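Local coordinates for uncharacterized protein (Vanderwaltozyma polyspora, PDB 5THE) that probably binds RNA as the C-terminal lobe of a budding yeast Argonaute, the part that carries the RNase H-like Piwi domain, at residues A[60-65]-A[245-250]; A[310-315]-A[348-353]. All coordinates share one frame; numbering follows the deposited sequence.

The two contacts lie on opposite sides of the chain's centre, their own centres about 35 Å apart, and they share no helix or strand. Contact 1 is buried: it joins the loop between strands 43-44 and 77-85 to the residue leading into strand 248-249 and rests on one pair of aromatic rings, with its nearest atom about 6 Å from the bound nucleic acid. Contact 2 lies at the surface, about 18 Å from the nucleic acid at its nearest atom, and brings a loop against the start of helix 351-373. There an isoleucine packs on two glutamines and a neighbouring glutamate lies against one of them, all partly exposed. Neither contact has a hydrogen bond between its segments.

Contact 1. Residues A[60-65]-A[245-250]; sequences GNWNMK and SNHSLS
Trp62 drives the edge of its six-membered ring into the face of His247, a T-shaped pair with planes at 77° and centroids 5.0 Å apart. One atom does most of the touching: Trp62 CZ2 stands 3.5 Å above the imidazole plane, displaced toward the rim, and lies 3.5 Å from His247 NE2 and 3.6 Å from His247 CD2. Trp62 CH2 follows at 4.0 Å from His247 NE2. Both side chains hold CG between the backbone N and the carbonyl carbon (chi1 61° and 63°), and from there they reach toward each other and cross at about a right angle. A large flat indole can span the gap between two backbones well apart, and an imidazole offers it a face while keeping a polar rim: His247 NE2 makes a weak hydrogen bond with the backbone O of Tyr477. Val37 touches both side chains, and Phe39 meets the indole as well.

Strand 248-249, which begins right after the histidine, is an outer strand of a small three-stranded antiparallel sheet and pairs with strand 37-38. The chain then turns into helix 251-254, where Ser250, as N-cap, uses its short hydroxyl to cap a backbone N.

Away from the ring pair the two segments part. The end of Met64 comes no nearer than 5.5 Å, from Met64 CE to Asn246 O, and the side chain lies on Phe69. Asn246 is also buried, its ND2 satisfied by the backbone O atoms of Met236 and Gly480. Solvent takes over at Asn63 and Lys65, two exposed polar residues suited to a loop surface; Asn63 OD1 accepts from Lys65 N at 3.0 Å, closing an Asx turn.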
loop_
_atom_site.group_PDB
_atom_site.type_symbol
_atom_site.label_atom_id
_atom_site.label_comp_id
_atom_site.label_asym_id
_atom_site.label_seq_id
_atom_site.Cartn_x
_atom_site.Cartn_y
_atom_site.Cartn_z
ATOM N N GLY A 60 1.887 -14.746 -9.854
ATOM C CA GLY A 60 2.063 -13.433 -9.255
ATOM C C GLY A 60 2.409 -12.357 -10.257
ATOM O O GLY A 60 3.102 -11.397 -9.917
ATOM N N ASN A 61 1.943 -12.487 -11.496
ATOM C CA ASN A 61 2.425 -11.619 -12.571
ATOM C C ASN A 61 1.405 -11.774 -13.701
ATOM O O ASN A 61 1.544 -12.651 -14.548
ATOM C CB ASN A 61 3.824 -12.015 -13.025
ATOM C CG ASN A 61 4.384 -11.117 -14.139
ATOM O OD1 ASN A 61 5.158 -11.568 -14.968
ATOM N ND2 ASN A 61 3.993 -9.891 -14.166
ATOM N N TRP A 62 0.382 -10.935 -13.682
ATOM C CA TRP A 62 -0.670 -11.018 -14.691
ATOM C C TRP A 62 -0.770 -9.660 -15.382
ATOM O O TRP A 62 0.070 -8.783 -15.187
ATOM C CB TRP A 62 -2.000 -11.464 -14.059
ATOM C CG TRP A 62 -2.507 -10.500 -13.011
ATOM C CD1 TRP A 62 -3.376 -9.457 -13.197
ATOM C CD2 TRP A 62 -2.146 -10.478 -11.624
ATOM N NE1 TRP A 62 -3.578 -8.794 -12.006
ATOM C CE2 TRP A 62 -2.835 -9.399 -11.029
ATOM C CE3 TRP A 62 -1.298 -11.261 -10.831
ATOM C CZ2 TRP A 62 -2.713 -9.095 -9.681
ATOM C CZ3 TRP A 62 -1.178 -10.954 -9.488
ATOM C CH2 TRP A 62 -1.879 -9.880 -8.928
ATOM N N ASN A 63 -1.796 -9.497 -16.210
ATOM C CA ASN A 63 -2.068 -8.196 -16.798
ATOM C C ASN A 63 -3.573 -8.064 -16.968
ATOM O O ASN A 63 -4.318 -9.043 -16.888
ATOM C CB ASN A 63 -1.331 -8.010 -18.123
ATOM C CG ASN A 63 -1.836 -8.930 -19.181
ATOM O OD1 ASN A 63 -2.793 -8.615 -19.872
ATOM N ND2 ASN A 63 -1.216 -10.092 -19.303
ATOM N N MET A 64 -4.016 -6.829 -17.189
ATOM C CA MET A 64 -5.440 -6.524 -17.225
ATOM C C MET A 64 -6.090 -6.809 -18.572
ATOM O O MET A 64 -7.317 -6.770 -18.651
ATOM C CB MET A 64 -5.670 -5.055 -16.839
ATOM C CG MET A 64 -5.644 -4.805 -15.342
ATOM S SD MET A 64 -6.749 -5.937 -14.463
ATOM C CE MET A 64 -8.388 -5.368 -14.946
ATOM N N LYS A 65 -5.316 -7.105 -19.619
ATOM C CA LYS A 65 -5.887 -7.305 -20.949
ATOM C C LYS A 65 -7.024 -8.321 -20.913
ATOM O O LYS A 65 -6.868 -9.439 -20.413
ATOM C CB LYS A 65 -4.798 -7.761 -21.927
ATOM C CG LYS A 65 -5.291 -7.989 -23.351
ATOM C CD LYS A 65 -4.130 -7.995 -24.343
ATOM C CE LYS A 65 -4.611 -8.261 -25.766
ATOM N NZ LYS A 65 -5.338 -9.556 -25.854
ATOM N N SER A 245 -12.557 -0.964 -6.773
ATOM C CA SER A 245 -11.792 -2.179 -6.554
ATOM C C SER A 245 -11.253 -2.583 -7.908
ATOM O O SER A 245 -12.006 -2.616 -8.884
ATOM C CB SER A 245 -12.651 -3.316 -5.966
ATOM O OG SER A 245 -13.248 -2.910 -4.759
ATOM N N ASN A 246 -9.957 -2.862 -7.977
ATOM C CA ASN A 246 -9.396 -3.340 -9.235
ATOM C C ASN A 246 -9.463 -4.859 -9.289
ATOM O O ASN A 246 -10.401 -5.426 -9.862
ATOM C CB ASN A 246 -7.976 -2.815 -9.392
ATOM C CG ASN A 246 -7.951 -1.309 -9.428
ATOM O OD1 ASN A 246 -8.916 -0.702 -9.869
ATOM N ND2 ASN A 246 -6.867 -0.697 -8.941
ATOM N N HIS A 247 -8.490 -5.526 -8.690
ATOM C CA HIS A 247 -8.564 -6.955 -8.467
ATOM C C HIS A 247 -8.649 -7.214 -6.976
ATOM O O HIS A 247 -8.383 -6.339 -6.150
ATOM C CB HIS A 247 -7.345 -7.676 -9.058
ATOM C CG HIS A 247 -6.048 -7.277 -8.420
ATOM N ND1 HIS A 247 -5.374 -6.117 -8.754
ATOM C CD2 HIS A 247 -5.309 -7.880 -7.459
ATOM C CE1 HIS A 247 -4.265 -6.035 -8.042
ATOM N NE2 HIS A 247 -4.201 -7.090 -7.243
ATOM N N SER A 248 -9.029 -8.439 -6.639
ATOM C CA SER A 248 -9.048 -8.897 -5.266
ATOM C C SER A 248 -8.656 -10.359 -5.291
ATOM O O SER A 248 -8.259 -10.899 -6.330
ATOM C CB SER A 248 -10.424 -8.680 -4.620
ATOM O OG SER A 248 -11.361 -9.681 -5.029
ATOM N N LEU A 249 -8.779 -11.007 -4.143
ATOM C CA LEU A 249 -8.709 -12.458 -4.088
ATOM C C LEU A 249 -10.115 -13.032 -4.220
ATOM O O LEU A 249 -11.119 -12.343 -4.012
ATOM C CB LEU A 249 -8.069 -12.918 -2.777
ATOM C CG LEU A 249 -6.699 -12.317 -2.487
ATOM C CD1 LEU A 249 -6.100 -12.989 -1.259
ATOM C CD2 LEU A 249 -5.801 -12.478 -3.713
ATOM N N SER A 250 -10.184 -14.308 -4.562
ATOM C CA SER A 250 -11.482 -14.963 -4.652
ATOM C C SER A 250 -12.157 -14.999 -3.287
ATOM O O SER A 250 -11.521 -14.855 -2.240
ATOM C CB SER A 250 -11.340 -16.391 -5.175
ATOM O OG SER A 250 -10.739 -17.211 -4.181
#

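Contact 2. Residues A[310-315]-A[348-353]; sequences EEIITN and VDQFSQ
The carboxylate of Glu311 and the amide of Gln350 meet with their planes 72° apart, and no hydrogen bond joins them. Glu311 OE2 lies 3.5 Å from Gln350 NE2 and equally near Gln350 CG, so the carboxylate rests as much on the methylene as on the amide. Its other oxygen, OE1, is hydrogen-bonded to Ser347 OG, which helps to hold the group in place. Phe351 leaves the helix on the side away from 310-315; Val348 CA sits 3.7 Å above one face of its ring, over the centre, and Trp455 meets this ring edge-to-face.

The apolar part of the contact belongs to Ile312. Its CG1-CD1 arm points at the helix start, CD1 lying 3.7 Å from Gln353 CB and CG1 3.7 Å from Gln350 OE1. Gln350 folds at its second torsion (chi2 -62°), which brings Gln350 OE1 up against this arm. Glutamine suits the place, since its methylenes can pack against Ile312 and Glu311 while its amide suits a partly exposed surface. At the far end of the loop, Thr314 OG1 donates to Glu310 OE2 at 2.9 Å, and Ile313 is the centre of an inverse gamma turn just before Thr314.

Within the Piwi domain, this loop connects strand 300-305 to helix 320-329. It occupies the position that, in Argonautes, probably carries the glutamate finger, and here it lies at the surface, about 18 Å from the nucleic acid at the contact's nearest atom. Ile312 continues along helix 351-373 onto Val354 and Ile357, and Glu358 OE1 of the same helix takes the hydrogen bond of Ile313 N. Ile313 itself drops its side chain onto strands 264-274, 300-305 and 339-344, while Gln305 and Arg343 from the latter two strands bond to the loop's carbonyls.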
loop_
_atom_site.group_PDB
_atom_site.type_symbol
_atom_site.label_atom_id
_atom_site.label_comp_id
_atom_site.label_asym_id
_atom_site.label_seq_id
_atom_site.Cartn_x
_atom_site.Cartn_y
_atom_site.Cartn_z
ATOM N N GLU A 310 12.582 8.308 16.265
ATOM C CA GLU A 310 11.778 7.533 17.204
ATOM C C GLU A 310 11.107 6.395 16.446
ATOM O O GLU A 310 10.221 6.627 15.618
ATOM C CB GLU A 310 10.752 8.408 17.916
ATOM C CG GLU A 310 9.798 7.586 18.761
ATOM C CD GLU A 310 9.158 8.384 19.868
ATOM O OE1 GLU A 310 9.626 9.515 20.119
ATOM O OE2 GLU A 310 8.191 7.880 20.485
ATOM N N GLU A 311 11.518 5.166 16.748
ATOM C CA GLU A 311 11.037 3.992 16.025
ATOM C C GLU A 311 9.718 3.450 16.559
ATOM O O GLU A 311 8.931 2.900 15.782
ATOM C CB GLU A 311 12.082 2.877 16.068
ATOM C CG GLU A 311 13.459 3.275 15.569
ATOM C CD GLU A 311 14.344 2.070 15.307
ATOM O OE1 GLU A 311 14.238 1.478 14.209
ATOM O OE2 GLU A 311 15.131 1.705 16.207
ATOM N N ILE A 312 9.447 3.583 17.855
ATOM C CA ILE A 312 8.236 3.024 18.451
ATOM C C ILE A 312 7.102 4.029 18.303
ATOM O O ILE A 312 7.256 5.214 18.635
ATOM C CB ILE A 312 8.461 2.653 19.927
ATOM C CG1 ILE A 312 9.579 1.621 20.058
ATOM C CG2 ILE A 312 7.188 2.117 20.541
ATOM C CD1 ILE A 312 9.365 0.388 19.217
ATOM N N ILE A 313 5.968 3.565 17.775
ATOM C CA ILE A 313 4.789 4.412 17.624
ATOM C C ILE A 313 4.040 4.434 18.949
ATOM O O ILE A 313 3.126 3.627 19.169
ATOM C CB ILE A 313 3.850 3.927 16.501
ATOM C CG1 ILE A 313 4.629 3.513 15.252
ATOM C CG2 ILE A 313 2.866 5.007 16.174
ATOM C CD1 ILE A 313 3.771 2.731 14.208
ATOM N N THR A 314 4.410 5.380 19.816
ATOM C CA THR A 314 3.923 5.388 21.193
ATOM C C THR A 314 2.406 5.433 21.266
ATOM O O THR A 314 1.796 4.759 22.103
ATOM C CB THR A 314 4.502 6.583 21.948
ATOM O OG1 THR A 314 5.924 6.568 21.833
ATOM C CG2 THR A 314 4.116 6.510 23.419
ATOM N N ASN A 315 1.781 6.243 20.428
ATOM C CA ASN A 315 0.345 6.437 20.489
ATOM C C ASN A 315 -0.329 5.889 19.234
ATOM O O ASN A 315 -1.266 6.487 18.703
ATOM C CB ASN A 315 0.013 7.912 20.709
ATOM C CG ASN A 315 -1.334 8.117 21.397
ATOM O OD1 ASN A 315 -1.952 7.164 21.895
ATOM N ND2 ASN A 315 -1.797 9.369 21.427
ATOM N N VAL A 348 15.014 -5.432 14.924
ATOM C CA VAL A 348 14.855 -6.618 15.754
ATOM C C VAL A 348 14.932 -6.270 17.238
ATOM O O VAL A 348 14.188 -6.826 18.059
ATOM C CB VAL A 348 15.911 -7.661 15.361
ATOM C CG1 VAL A 348 15.908 -8.819 16.337
ATOM C CG2 VAL A 348 15.641 -8.128 13.940
ATOM N N ASP A 349 15.825 -5.349 17.615
ATOM C CA ASP A 349 15.945 -5.053 19.038
ATOM C C ASP A 349 14.784 -4.226 19.560
ATOM O O ASP A 349 14.673 -4.049 20.774
ATOM C CB ASP A 349 17.275 -4.355 19.352
ATOM C CG ASP A 349 17.676 -3.353 18.300
ATOM O OD1 ASP A 349 16.789 -2.689 17.734
ATOM O OD2 ASP A 349 18.892 -3.229 18.045
ATOM N N GLN A 350 13.895 -3.760 18.688
ATOM C CA GLN A 350 12.720 -3.013 19.106
ATOM C C GLN A 350 11.477 -3.889 19.277
ATOM O O GLN A 350 10.435 -3.375 19.696
ATOM C CB GLN A 350 12.449 -1.892 18.101
ATOM C CG GLN A 350 13.546 -0.819 18.060
ATOM C CD GLN A 350 13.729 -0.079 19.396
ATOM O OE1 GLN A 350 12.874 -0.130 20.290
ATOM N NE2 GLN A 350 14.853 0.622 19.526
ATOM N N PHE A 351 11.571 -5.190 18.978
ATOM C CA PHE A 351 10.391 -6.054 18.974
ATOM C C PHE A 351 9.677 -6.028 20.319
ATOM O O PHE A 351 8.443 -5.966 20.379
ATOM C CB PHE A 351 10.780 -7.497 18.638
ATOM C CG PHE A 351 11.098 -7.729 17.191
ATOM C CD1 PHE A 351 10.921 -6.728 16.248
ATOM C CD2 PHE A 351 11.570 -8.968 16.771
ATOM C CE1 PHE A 351 11.210 -6.964 14.912
ATOM C CE2 PHE A 351 11.861 -9.211 15.435
ATOM C CZ PHE A 351 11.678 -8.214 14.507
ATOM N N SER A 352 10.444 -6.096 21.412
ATOM C CA SER A 352 9.838 -6.138 22.736
ATOM C C SER A 352 9.018 -4.880 22.999
ATOM O O SER A 352 7.931 -4.940 23.597
ATOM C CB SER A 352 10.931 -6.314 23.791
ATOM O OG SER A 352 10.361 -6.718 25.023
ATOM N N GLN A 353 9.515 -3.736 22.531
ATOM C CA GLN A 353 8.805 -2.474 22.691
ATOM C C GLN A 353 7.589 -2.388 21.775
ATOM O O GLN A 353 6.573 -1.798 22.151
ATOM C CB GLN A 353 9.767 -1.311 22.439
ATOM C CG GLN A 353 10.762 -1.120 23.564
ATOM C CD GLN A 353 10.063 -1.002 24.914
ATOM O OE1 GLN A 353 9.955 -1.981 25.659
ATOM N NE2 GLN A 353 9.567 0.191 25.224
#